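Local structure of Hydrogenase/urease maturation factor HypB (Helicobacter pylori, 4LPS) at residues R89-K92 with S96-Q99; G115-L120 with G124-S129; C175-I180 with Y236-S241. The protein acts as a GTPase of low intrinsic activity, which is needed to insert nickel into [NiFe] hydrogenases, and is also required for urease maturation. All coordinates share one frame; numbering follows the deposited sequence. Where two conformers were deposited one is given.

All three contacts belong to a chain built on one parallel sheet. Contacts 1 and 2 are neighbours, with centres about 12 Å apart. H98 of contact 1 sets CD2 3.5 Å from CD2 of L120 in contact 2, and S96 CB lies 3.7 Å from A125 CB. Contact 3 reaches the same sheet as contact 1 from the far side of the chain's centre, about 25 Å away between centres. Contact 1 includes R89 of the GDP pocket. Contact 2 lies away from the annotated sites. In contact 3 the C175 side chain is about 11 Å from that of C142, a nickel ligand.

Contact 1 of 3, residues R89-K92 with S96-Q99; sequences RLRK and SAHQ. With GDP (guanosine-5'-diphosphate), chain D.
R91 reaches A97 because CG stands anti to the carbonyl carbon of R91 and chi2 is extended, which puts CD 3.7 Å from A97 O. The bend at chi3 (-66°) then carries the guanidinium round, and NH1 donates to the same oxygen at 2.9 Å. This bond is bent, with an N-H...O angle of 139°, and NH1 sits above the carbonyl plane. NH1 has a second partner in a water, 3.1 Å away. That water also accepts from Q99 N, so it ties the guanidinium to the next part of the strand. NH2 turns back to its own helix for a salt bridge to D88, and also bonds to N84 just before that helix. These links probably fix the rotation of the group.

Deeper in, L90 CB meets A97 CB at 4.1 Å. Both side chains also rest on V76 of strand 74-80.

R89 takes another direction, to the nucleotide. Its NH2 makes a nearly straight bond to GDP O2A at 3.1 Å, near the guanidinium plane. NH1 bonds to GDP O1A at 3.3 Å and also pairs with E64. One helix turn thus serves both strand and nucleotide. Strand 74-80, helix 85-91 and strand 97-101 form a beta-alpha-beta unit of the P-loop GTPase fold.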
ATOM      1  N   ARG A  89      -0.730 -16.288   3.492  1.00 17.48           N
ATOM      2  CA  ARG A  89       0.640 -15.979   3.900  1.00 19.76           C
ATOM      3  C   ARG A  89       0.664 -15.042   5.102  1.00 18.83           C
ATOM      4  O   ARG A  89       1.473 -15.207   6.016  1.00 20.81           O
ATOM      5  CB  ARG A  89       1.424 -15.348   2.745  1.00 19.62           C
ATOM      6  CG  ARG A  89       1.931 -16.330   1.697  1.00 21.80           C
ATOM      7  CD  ARG A  89       2.368 -15.601   0.432  1.00 19.39           C
ATOM      8  NE  ARG A  89       3.528 -14.743   0.669  1.00 20.82           N
ATOM      9  CZ  ARG A  89       4.061 -13.926  -0.238  1.00 21.58           C
ATOM     10  NH1 ARG A  89       5.114 -13.186   0.073  1.00 22.52           N
ATOM     11  NH2 ARG A  89       3.538 -13.846  -1.453  1.00 21.01           N
ATOM     12  N   LEU A  90      -0.225 -14.054   5.090  1.00 16.91           N
ATOM     13  CA  LEU A  90      -0.291 -13.060   6.157  1.00 17.52           C
ATOM     14  C   LEU A  90      -0.863 -13.654   7.444  1.00 17.75           C
ATOM     15  O   LEU A  90      -0.375 -13.362   8.538  1.00 18.25           O
ATOM     16  CB  LEU A  90      -1.126 -11.860   5.707  1.00 15.97           C
ATOM     17  CG  LEU A  90      -0.472 -10.960   4.652  1.00 15.51           C
ATOM     18  CD1 LEU A  90      -1.423  -9.871   4.208  1.00 20.31           C
ATOM     19  CD2 LEU A  90       0.800 -10.345   5.193  1.00 17.54           C
ATOM     20  N   ARG A  91      -1.895 -14.482   7.310  1.00 17.60           N
ATOM     21  CA  ARG A  91      -2.529 -15.104   8.472  1.00 18.31           C
ATOM     22  C   ARG A  91      -1.593 -16.124   9.111  1.00 19.34           C
ATOM     23  O   ARG A  91      -1.619 -16.319  10.327  1.00 20.18           O
ATOM     24  CB  ARG A  91      -3.867 -15.748   8.094  1.00 18.30           C
ATOM     25  CG  ARG A  91      -4.971 -14.725   7.813  1.00 17.60           C
ATOM     26  CD  ARG A  91      -6.339 -15.363   7.575  1.00 26.42           C
ATOM     27  NE  ARG A  91      -6.403 -16.174   6.360  1.00 26.62           N
ATOM     28  CZ  ARG A  91      -7.137 -15.860   5.296  1.00 23.95           C
ATOM     29  NH1 ARG A  91      -7.868 -14.753   5.297  1.00 21.50           N
ATOM     30  NH2 ARG A  91      -7.145 -16.651   4.231  1.00 17.64           N
ATOM     31  N   LYS A  92      -0.784 -16.780   8.285  1.00 19.42           N
ATOM     32  CA  LYS A  92       0.275 -17.663   8.774  1.00 27.08           C
ATOM     33  C   LYS A  92       1.247 -16.908   9.693  1.00 25.22           C
ATOM     34  O   LYS A  92       1.899 -17.508  10.551  1.00 22.83           O
ATOM     35  CB  LYS A  92       1.023 -18.290   7.589  1.00 27.28           C
ATOM     36  CG  LYS A  92       2.254 -19.127   7.944  1.00 31.16           C
ATOM     37  CD  LYS A  92       1.916 -20.279   8.884  1.00 33.41           C
ATOM     38  CE  LYS A  92       3.114 -21.200   9.098  1.00 34.10           C
ATOM     39  NZ  LYS A  92       3.257 -22.194   8.001  1.00 33.95           N
ATOM     40  N   SER A  96      -4.309 -10.473  11.081  1.00 20.64           N
ATOM     41  CA  SER A  96      -5.701 -10.545  10.667  1.00 22.65           C
ATOM     42  C   SER A  96      -5.818  -9.957   9.272  1.00 20.97           C
ATOM     43  O   SER A  96      -5.509  -8.787   9.049  1.00 22.38           O
ATOM     44  CB  SER A  96      -6.612  -9.801  11.642  1.00 26.76           C
ATOM     45  OG  SER A  96      -6.590 -10.401  12.926  1.00 28.25           O
ATOM     46  N   ALA A  97      -6.260 -10.781   8.332  1.00 19.08           N
ATOM     47  CA  ALA A  97      -6.294 -10.393   6.931  1.00 17.92           C
ATOM     48  C   ALA A  97      -7.507 -11.004   6.267  1.00 21.32           C
ATOM     49  O   ALA A  97      -7.871 -12.144   6.558  1.00 26.18           O
ATOM     50  CB  ALA A  97      -5.020 -10.826   6.222  1.00 15.12           C
ATOM     51  N   HIS A  98      -8.125 -10.260   5.360  0.54 17.50           N
ATOM     52  CA  HIS A  98      -9.235 -10.813   4.603  0.54 17.38           C
ATOM     53  C   HIS A  98      -9.089 -10.516   3.120  0.54 17.06           C
ATOM     54  O   HIS A  98      -8.785  -9.394   2.716  0.54 16.62           O
ATOM     55  CB  HIS A  98     -10.565 -10.287   5.137  0.54 18.11           C
ATOM     56  CG  HIS A  98     -11.143 -11.135   6.225  0.54 20.84           C
ATOM     57  ND1 HIS A  98     -11.786 -12.327   5.976  0.54 25.37           N
ATOM     58  CD2 HIS A  98     -11.161 -10.972   7.571  0.54 20.26           C
ATOM     59  CE1 HIS A  98     -12.183 -12.859   7.116  0.54 24.90           C
ATOM     60  NE2 HIS A  98     -11.817 -12.058   8.100  0.54 21.86           N
ATOM     61  N   GLN A  99      -9.297 -11.555   2.318  1.00 17.12           N
ATOM     62  CA  GLN A  99      -9.093 -11.481   0.887  1.00 16.89           C
ATOM     63  C   GLN A  99     -10.336 -10.962   0.176  1.00 18.26           C
ATOM     64  O   GLN A  99     -11.445 -11.450   0.403  1.00 15.70           O
ATOM     65  CB  GLN A  99      -8.710 -12.868   0.364  1.00 15.08           C
ATOM     66  CG  GLN A  99      -8.440 -12.936  -1.117  1.00 16.65           C
ATOM     67  CD  GLN A  99      -7.055 -12.432  -1.463  1.00 19.33           C
ATOM     68  OE1 GLN A  99      -6.051 -12.923  -0.942  1.00 15.27           O
ATOM     69  NE2 GLN A  99      -6.996 -11.435  -2.329  1.00 22.86           N
TER
HETATM   70  PB  GDP D 302       3.651  -9.054  -4.338  1.00 14.28           P
HETATM   71  O1B GDP D 302       3.087  -9.950  -5.412  1.00 14.98           O
HETATM   72  O2B GDP D 302       2.834  -9.163  -3.075  1.00  8.10           O
HETATM   73  O3B GDP D 302       3.623  -7.614  -4.787  1.00 15.20           O
HETATM   74  O3A GDP D 302       5.177  -9.459  -4.052  1.00 18.89           O
HETATM   75  PA  GDP D 302       5.606 -10.810  -3.285  1.00 17.29           P
HETATM   76  O1A GDP D 302       5.663 -10.565  -1.800  1.00 13.76           O
HETATM   77  O2A GDP D 302       4.695 -11.964  -3.615  1.00 17.91           O
HETATM   78  O5' GDP D 302       7.091 -11.042  -3.832  1.00 13.35           O
HETATM   79  C5' GDP D 302       7.311 -11.647  -5.104  1.00 13.08           C
HETATM   80  C4' GDP D 302       8.710 -12.245  -5.119  1.00 13.40           C
HETATM   81  O4' GDP D 302       9.668 -11.234  -4.802  1.00 17.36           O
HETATM   82  C3' GDP D 302       8.849 -13.320  -4.057  1.00 15.26           C
HETATM   83  O3' GDP D 302       9.624 -14.386  -4.613  1.00 13.26           O
HETATM   84  C2' GDP D 302       9.640 -12.677  -2.943  1.00 14.01           C
HETATM   85  O2' GDP D 302      10.469 -13.639  -2.294  1.00 12.65           O
HETATM   86  C1' GDP D 302      10.476 -11.665  -3.702  1.00 16.50           C
HETATM   87  N9  GDP D 302      10.847 -10.488  -2.885  1.00 14.86           N
HETATM   88  C8  GDP D 302      10.047  -9.711  -2.130  1.00 10.86           C
HETATM   89  N7  GDP D 302      10.760  -8.710  -1.556  1.00 13.36           N
HETATM   90  C5  GDP D 302      12.041  -8.834  -1.958  1.00 13.38           C
HETATM   91  C6  GDP D 302      13.320  -8.118  -1.738  1.00 13.35           C
HETATM   92  O6  GDP D 302      13.374  -7.112  -1.002  1.00 15.97           O
HETATM   93  N1  GDP D 302      14.418  -8.579  -2.351  1.00 14.40           N
HETATM   94  C2  GDP D 302      14.389  -9.663  -3.150  1.00 14.35           C
HETATM   95  N2  GDP D 302      15.534 -10.081  -3.740  1.00 10.72           N
HETATM   96  N3  GDP D 302      13.257 -10.365  -3.397  1.00 14.74           N
HETATM   97  C4  GDP D 302      12.083 -10.003  -2.839  1.00 16.11           C
HETATM   98  O   HOH W   1     -10.149 -14.372   3.272  1.00 25.35           O

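Contact 2 of 3, residues G115-L120 with G124-S129; sequences GAFDLL and GALEKS
L126 places CD1 over one face of the F117 ring, 3.5 Å from CZ. This is a CH-pi contact: L126 CD1 is 3.6 Å from the F117 ring centroid and 17° off the ring normal. The two side chains cross at about a right angle. The CB of F117 points away from the 124-129 segment, but with CG anti to the backbone N (chi1 -171°) the ring swings back to meet L126. The other branch of L126 packs on L120, with CD2 of L126 4.0 Å from CB of L120. The two branches of L126 are thus divided between the F117 ring and L120. L120 CD2 in turn touches A125 CB at 3.8 Å.

The backbone draws the segments together at L120 O. A125 N donates to this oxygen at 2.9 Å in a weak, bent bond. L126 N makes a second weak bond to L120 O at 3.5 Å. The chain turns here because G124 ends helix 110-122 in a Schellman motif. G124 has a positive phi (88°), which glycine takes up readily.

The loop then folds on itself before strand 131-135. L126 to S129 form a type I beta turn, and S129 OG donates to A125 O at 2.6 Å, which holds the turn against A125.

Further out, F117 is packed by M37 and R40 of helix 29-43 and by L46. R40 also makes a salt bridge to D118, on the same helix as F117. L46 touches L126 as well, while in strand 74-80 C75 packs on both L126 and S129 and V77 lies against L120.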
ATOM      1  N   GLY A 115     -17.290  -4.639   2.720  1.00 19.40           N
ATOM      2  CA  GLY A 115     -17.515  -6.010   3.142  1.00 19.65           C
ATOM      3  C   GLY A 115     -16.392  -6.540   4.008  1.00 19.18           C
ATOM      4  O   GLY A 115     -16.633  -7.117   5.066  1.00 17.37           O
ATOM      5  N   ALA A 116     -15.159  -6.342   3.551  1.00 18.60           N
ATOM      6  CA  ALA A 116     -13.982  -6.779   4.292  1.00 19.59           C
ATOM      7  C   ALA A 116     -13.862  -6.026   5.614  1.00 21.32           C
ATOM      8  O   ALA A 116     -13.500  -6.605   6.639  1.00 18.92           O
ATOM      9  CB  ALA A 116     -12.726  -6.585   3.451  1.00 14.05           C
ATOM     10  N   PHE A 117     -14.170  -4.733   5.574  1.00 15.30           N
ATOM     11  CA  PHE A 117     -14.158  -3.875   6.756  1.00 15.87           C
ATOM     12  C   PHE A 117     -15.119  -4.392   7.826  1.00 19.27           C
ATOM     13  O   PHE A 117     -14.765  -4.473   9.003  1.00 17.97           O
ATOM     14  CB  PHE A 117     -14.524  -2.442   6.355  1.00 18.06           C
ATOM     15  CG  PHE A 117     -14.335  -1.421   7.445  1.00 16.88           C
ATOM     16  CD1 PHE A 117     -15.386  -1.068   8.279  1.00 19.04           C
ATOM     17  CD2 PHE A 117     -13.114  -0.783   7.609  1.00 17.31           C
ATOM     18  CE1 PHE A 117     -15.216  -0.117   9.272  1.00 18.25           C
ATOM     19  CE2 PHE A 117     -12.936   0.168   8.598  1.00 18.73           C
ATOM     20  CZ  PHE A 117     -13.991   0.504   9.430  1.00 18.84           C
ATOM     21  N   ASP A 118     -16.340  -4.719   7.414  1.00 17.83           N
ATOM     22  CA  ASP A 118     -17.353  -5.223   8.334  1.00 19.39           C
ATOM     23  C   ASP A 118     -16.927  -6.528   9.010  1.00 19.93           C
ATOM     24  O   ASP A 118     -17.129  -6.704  10.214  1.00 21.14           O
ATOM     25  CB  ASP A 118     -18.681  -5.420   7.603  1.00 20.04           C
ATOM     26  CG  ASP A 118     -19.346  -4.109   7.241  1.00 29.34           C
ATOM     27  OD1 ASP A 118     -18.897  -3.057   7.741  1.00 29.63           O
ATOM     28  OD2 ASP A 118     -20.318  -4.126   6.453  1.00 31.64           O
ATOM     29  N   LEU A 119     -16.353  -7.443   8.233  1.00 20.35           N
ATOM     30  CA  LEU A 119     -15.849  -8.704   8.778  1.00 23.46           C
ATOM     31  C   LEU A 119     -14.745  -8.469   9.799  1.00 21.33           C
ATOM     32  O   LEU A 119     -14.779  -9.023  10.900  1.00 21.31           O
ATOM     33  CB  LEU A 119     -15.321  -9.611   7.662  1.00 25.39           C
ATOM     34  CG  LEU A 119     -16.306 -10.183   6.642  1.00 31.92           C
ATOM     35  CD1 LEU A 119     -15.554 -10.912   5.548  1.00 34.60           C
ATOM     36  CD2 LEU A 119     -17.294 -11.126   7.307  1.00 32.76           C
ATOM     37  N   LEU A 120     -13.767  -7.649   9.426  1.00 18.43           N
ATOM     38  CA  LEU A 120     -12.654  -7.324  10.308  1.00 20.03           C
ATOM     39  C   LEU A 120     -13.136  -6.641  11.582  1.00 19.71           C
ATOM     40  O   LEU A 120     -12.572  -6.846  12.659  1.00 20.52           O
ATOM     41  CB  LEU A 120     -11.640  -6.440   9.581  1.00 20.27           C
ATOM     42  CG  LEU A 120     -10.786  -7.152   8.529  1.00 19.39           C
ATOM     43  CD1 LEU A 120      -9.973  -6.149   7.735  1.00 15.98           C
ATOM     44  CD2 LEU A 120      -9.874  -8.169   9.195  1.00 17.06           C
ATOM     45  N   GLY A 124     -13.107  -8.251  15.550  1.00 23.72           N
ATOM     46  CA  GLY A 124     -12.374  -7.535  16.581  1.00 25.58           C
ATOM     47  C   GLY A 124     -11.001  -7.073  16.132  1.00 24.81           C
ATOM     48  O   GLY A 124     -10.220  -6.538  16.924  1.00 25.25           O
ATOM     49  N   ALA A 125     -10.703  -7.294  14.859  1.00 22.33           N
ATOM     50  CA  ALA A 125      -9.407  -6.931  14.297  1.00 20.92           C
ATOM     51  C   ALA A 125      -9.178  -5.422  14.276  1.00 22.63           C
ATOM     52  O   ALA A 125      -8.052  -4.956  14.457  1.00 23.84           O
ATOM     53  CB  ALA A 125      -9.274  -7.500  12.897  1.00 19.67           C
ATOM     54  N   LEU A 126     -10.242  -4.663  14.031  1.00 20.82           N
ATOM     55  CA  LEU A 126     -10.142  -3.208  13.954  1.00 22.01           C
ATOM     56  C   LEU A 126      -9.873  -2.574  15.317  1.00 24.38           C
ATOM     57  O   LEU A 126      -9.137  -1.589  15.415  1.00 22.33           O
ATOM     58  CB  LEU A 126     -11.417  -2.612  13.353  1.00 21.92           C
ATOM     59  CG  LEU A 126     -11.761  -3.011  11.918  1.00 23.54           C
ATOM     60  CD1 LEU A 126     -12.917  -2.172  11.400  1.00 21.13           C
ATOM     61  CD2 LEU A 126     -10.546  -2.862  11.012  1.00 24.37           C
ATOM     62  N   GLU A 127     -10.473  -3.140  16.360  1.00 22.15           N
ATOM     63  CA  GLU A 127     -10.286  -2.632  17.714  1.00 23.58           C
ATOM     64  C   GLU A 127      -8.822  -2.674  18.147  1.00 24.09           C
ATOM     65  O   GLU A 127      -8.358  -1.793  18.868  1.00 25.35           O
ATOM     66  CB  GLU A 127     -11.137  -3.431  18.706  1.00 44.73           C
ATOM     67  CG  GLU A 127     -12.612  -3.048  18.745  1.00 49.95           C
ATOM     68  CD  GLU A 127     -13.393  -3.848  19.772  1.00 55.75           C
ATOM     69  OE1 GLU A 127     -12.766  -4.618  20.530  1.00 58.08           O
ATOM     70  OE2 GLU A 127     -14.635  -3.711  19.818  1.00 58.11           O
ATOM     71  N   LYS A 128      -8.098  -3.695  17.699  1.00 24.18           N
ATOM     72  CA  LYS A 128      -6.706  -3.883  18.100  1.00 24.39           C
ATOM     73  C   LYS A 128      -5.699  -3.236  17.146  1.00 22.83           C
ATOM     74  O   LYS A 128      -4.492  -3.333  17.358  1.00 24.46           O
ATOM     75  CB  LYS A 128      -6.402  -5.378  18.229  1.00 30.54           C
ATOM     76  CG  LYS A 128      -7.344  -6.121  19.170  1.00 39.01           C
ATOM     77  CD  LYS A 128      -7.183  -7.633  19.056  1.00 45.73           C
ATOM     78  CE  LYS A 128      -7.524  -8.324  20.369  1.00 51.16           C
ATOM     79  NZ  LYS A 128      -8.922  -8.037  20.801  1.00 53.44           N
ATOM     80  N   SER A 129      -6.185  -2.579  16.099  1.00 21.26           N
ATOM     81  CA  SER A 129      -5.286  -2.064  15.069  1.00 20.00           C
ATOM     82  C   SER A 129      -5.189  -0.540  15.059  1.00 21.63           C
ATOM     83  O   SER A 129      -6.189   0.161  15.239  1.00 20.02           O
ATOM     84  CB  SER A 129      -5.732  -2.552  13.685  1.00 18.65           C
ATOM     85  OG  SER A 129      -5.749  -3.968  13.616  1.00 18.84           O
TER

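Contact 3 of 3, residues C175-I180 with Y236-S241; sequences CADAVI and YQSTHS
The CB of D177 points toward the 236-241 segment and lies 3.9 Å from Y236 CE2. The next atom, CG, lies at the edge of the tyrosine ring and in its plane, 3.6 Å from CE2. The carboxylate is turned steeply, 77° from the ring plane. At the tip, OD1 accepts from Y236 OH. The modelled separation of these two atoms is very short, 2.4 Å, so its exact value is doubtful. OD1 also lies 3.2 Å from S238 OG, a weak contact in which the hydroxyl proton is not settled. The other oxygen, OD2, accepts from the backbone N of N153. It is also 2.6 Å from a water that reaches C175 O. The buried carboxylate therefore has polar partners at both oxygens.

S238 does more than meet the acid. Its OG accepts from H240 N at 3.1 Å and 158°, an ST turn at residues 238-240 of the C-terminal tail. This tail follows helix 218-234 and runs antiparallel alongside residues 175-177, which lead into strand 178-182 of the parallel sheet of the P-loop domain.

The turn also presents H240 to C175. With CG anti to its backbone N, the imidazole turns one face to C175. C175 CA sits over the centre of the ring, 3.5 Å from the H240 centroid and 14° off the normal, as a CH-pi contact. C175 CB is close to H240 NE2 at 3.1 Å, so the packing is tight. H240 ND1 bonds to a malonate, probably from the crystallisation liquor, and F242 meets the H240 ring edge-to-face. At the other end of the segment, Y236 O accepts from Y47 OH.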
ATOM      1  N   CYS A 175      -0.038   9.852  -7.728  1.00 13.49           N
ATOM      2  CA  CYS A 175      -0.965   9.699  -6.609  1.00 17.23           C
ATOM      3  C   CYS A 175      -0.259   9.212  -5.345  1.00 15.70           C
ATOM      4  O   CYS A 175      -0.880   9.076  -4.289  1.00 20.07           O
ATOM      5  CB  CYS A 175      -2.104   8.743  -6.977  1.00 23.16           C
ATOM      6  SG  CYS A 175      -1.758   6.992  -6.783  1.00 38.62           S
ATOM      7  N   ALA A 176       1.041   8.956  -5.457  1.00 12.78           N
ATOM      8  CA  ALA A 176       1.825   8.455  -4.333  1.00 13.94           C
ATOM      9  C   ALA A 176       2.128   9.545  -3.306  1.00 15.29           C
ATOM     10  O   ALA A 176       2.586  10.634  -3.656  1.00 14.16           O
ATOM     11  CB  ALA A 176       3.121   7.837  -4.829  1.00 15.68           C
ATOM     12  N   ASP A 177       1.874   9.235  -2.039  1.00 14.37           N
ATOM     13  CA  ASP A 177       2.351  10.051  -0.931  1.00 18.28           C
ATOM     14  C   ASP A 177       3.754   9.607  -0.548  1.00 21.35           C
ATOM     15  O   ASP A 177       4.451  10.283   0.207  1.00 25.87           O
ATOM     16  CB  ASP A 177       1.408   9.946   0.268  1.00 16.95           C
ATOM     17  CG  ASP A 177       0.002  10.380  -0.063  1.00 17.00           C
ATOM     18  OD1 ASP A 177      -0.222  11.600  -0.197  1.00 17.44           O
ATOM     19  OD2 ASP A 177      -0.878   9.505  -0.201  1.00 19.79           O
ATOM     20  N   ALA A 178       4.149   8.452  -1.073  1.00 17.93           N
ATOM     21  CA  ALA A 178       5.488   7.918  -0.880  1.00 18.70           C
ATOM     22  C   ALA A 178       5.761   6.848  -1.926  1.00 16.82           C
ATOM     23  O   ALA A 178       4.853   6.126  -2.341  1.00 16.47           O
ATOM     24  CB  ALA A 178       5.646   7.346   0.525  1.00 16.94           C
ATOM     25  N   VAL A 179       7.013   6.749  -2.347  1.00 12.91           N
ATOM     26  CA  VAL A 179       7.413   5.712  -3.284  1.00 13.60           C
ATOM     27  C   VAL A 179       8.458   4.828  -2.623  1.00 13.20           C
ATOM     28  O   VAL A 179       9.408   5.320  -2.007  1.00 14.06           O
ATOM     29  CB  VAL A 179       7.973   6.300  -4.603  1.00 15.22           C
ATOM     30  CG1 VAL A 179       8.376   5.187  -5.564  1.00 12.29           C
ATOM     31  CG2 VAL A 179       6.951   7.206  -5.258  1.00 17.46           C
ATOM     32  N   ILE A 180       8.270   3.520  -2.736  1.00 13.48           N
ATOM     33  CA  ILE A 180       9.247   2.567  -2.236  1.00 11.75           C
ATOM     34  C   ILE A 180       9.960   1.879  -3.391  1.00 12.00           C
ATOM     35  O   ILE A 180       9.323   1.219  -4.211  1.00 10.93           O
ATOM     36  CB  ILE A 180       8.585   1.499  -1.343  1.00 12.24           C
ATOM     37  CG1 ILE A 180       7.957   2.150  -0.108  1.00 11.62           C
ATOM     38  CG2 ILE A 180       9.591   0.431  -0.940  1.00 11.35           C
ATOM     39  CD1 ILE A 180       7.052   1.219   0.666  1.00 11.36           C
ATOM     40  N   TYR A 236      -1.529  12.629   8.916  1.00 22.95           N
ATOM     41  CA  TYR A 236      -1.460  12.986   7.505  1.00 24.66           C
ATOM     42  C   TYR A 236      -2.588  12.314   6.742  1.00 17.79           C
ATOM     43  O   TYR A 236      -2.747  11.095   6.799  1.00 16.86           O
ATOM     44  CB  TYR A 236      -0.114  12.597   6.891  1.00 20.62           C
ATOM     45  CG  TYR A 236      -0.057  12.822   5.394  1.00 18.00           C
ATOM     46  CD1 TYR A 236       0.235  14.074   4.868  1.00 19.11           C
ATOM     47  CD2 TYR A 236      -0.304  11.780   4.507  1.00 16.87           C
ATOM     48  CE1 TYR A 236       0.282  14.281   3.501  1.00 19.16           C
ATOM     49  CE2 TYR A 236      -0.262  11.977   3.141  1.00 21.16           C
ATOM     50  CZ  TYR A 236       0.033  13.229   2.644  1.00 22.40           C
ATOM     51  OH  TYR A 236       0.077  13.424   1.282  1.00 20.50           O
ATOM     52  N   GLN A 237      -3.354  13.111   6.008  1.00 18.32           N
ATOM     53  CA  GLN A 237      -4.447  12.582   5.209  1.00 17.86           C
ATOM     54  C   GLN A 237      -4.351  13.148   3.807  1.00 19.69           C
ATOM     55  O   GLN A 237      -4.563  14.346   3.598  1.00 19.45           O
ATOM     56  CB  GLN A 237      -5.801  12.925   5.834  1.00 18.51           C
ATOM     57  CG  GLN A 237      -6.026  12.293   7.199  1.00 18.31           C
ATOM     58  CD  GLN A 237      -6.429  10.836   7.105  1.00 18.55           C
ATOM     59  OE1 GLN A 237      -6.832  10.356   6.044  1.00 16.87           O
ATOM     60  NE2 GLN A 237      -6.319  10.119   8.218  1.00 17.17           N
ATOM     61  N   SER A 238      -4.024  12.280   2.852  1.00 17.42           N
ATOM     62  CA  SER A 238      -3.816  12.695   1.470  1.00 17.89           C
ATOM     63  C   SER A 238      -5.041  13.402   0.904  1.00 24.15           C
ATOM     64  O   SER A 238      -6.178  12.956   1.087  1.00 18.90           O
ATOM     65  CB  SER A 238      -3.463  11.488   0.598  1.00 18.26           C
ATOM     66  OG  SER A 238      -3.345  11.857  -0.763  1.00 18.51           O
ATOM     67  N   THR A 239      -4.799  14.511   0.214  1.00 24.95           N
ATOM     68  CA  THR A 239      -5.873  15.242  -0.435  1.00 25.85           C
ATOM     69  C   THR A 239      -5.884  14.940  -1.924  1.00 28.51           C
ATOM     70  O   THR A 239      -6.490  15.675  -2.706  1.00 34.43           O
ATOM     71  CB  THR A 239      -5.731  16.765  -0.229  1.00 27.27           C
ATOM     72  OG1 THR A 239      -4.480  17.206  -0.773  1.00 30.54           O
ATOM     73  CG2 THR A 239      -5.783  17.114   1.248  1.00 23.69           C
ATOM     74  N   HIS A 240      -5.216  13.856  -2.313  1.00 24.80           N
ATOM     75  CA  HIS A 240      -5.083  13.530  -3.727  1.00 24.21           C
ATOM     76  C   HIS A 240      -6.424  13.217  -4.370  1.00 25.96           C
ATOM     77  O   HIS A 240      -7.237  12.475  -3.814  1.00 24.38           O
ATOM     78  CB  HIS A 240      -4.150  12.343  -3.947  1.00 19.60           C
ATOM     79  CG  HIS A 240      -3.958  12.012  -5.393  1.00 20.09           C
ATOM     80  ND1 HIS A 240      -3.171  12.774  -6.229  1.00 21.21           N
ATOM     81  CD2 HIS A 240      -4.495  11.038  -6.165  1.00 20.33           C
ATOM     82  CE1 HIS A 240      -3.204  12.263  -7.447  1.00 24.93           C
ATOM     83  NE2 HIS A 240      -4.003  11.213  -7.437  1.00 23.93           N
ATOM     84  N   SER A 241      -6.640  13.780  -5.552  1.00 27.41           N
ATOM     85  CA  SER A 241      -7.855  13.523  -6.308  1.00 30.07           C
ATOM     86  C   SER A 241      -7.647  12.430  -7.344  1.00 30.27           C
ATOM     87  O   SER A 241      -6.748  12.510  -8.181  1.00 33.64           O
ATOM     88  CB  SER A 241      -8.344  14.787  -6.991  1.00 34.86           C
ATOM     89  OG  SER A 241      -9.561  14.528  -7.667  1.00 39.80           O
TER
HETATM   90  O   HOH W   2      -2.405  10.124  -2.210  1.00 28.47           O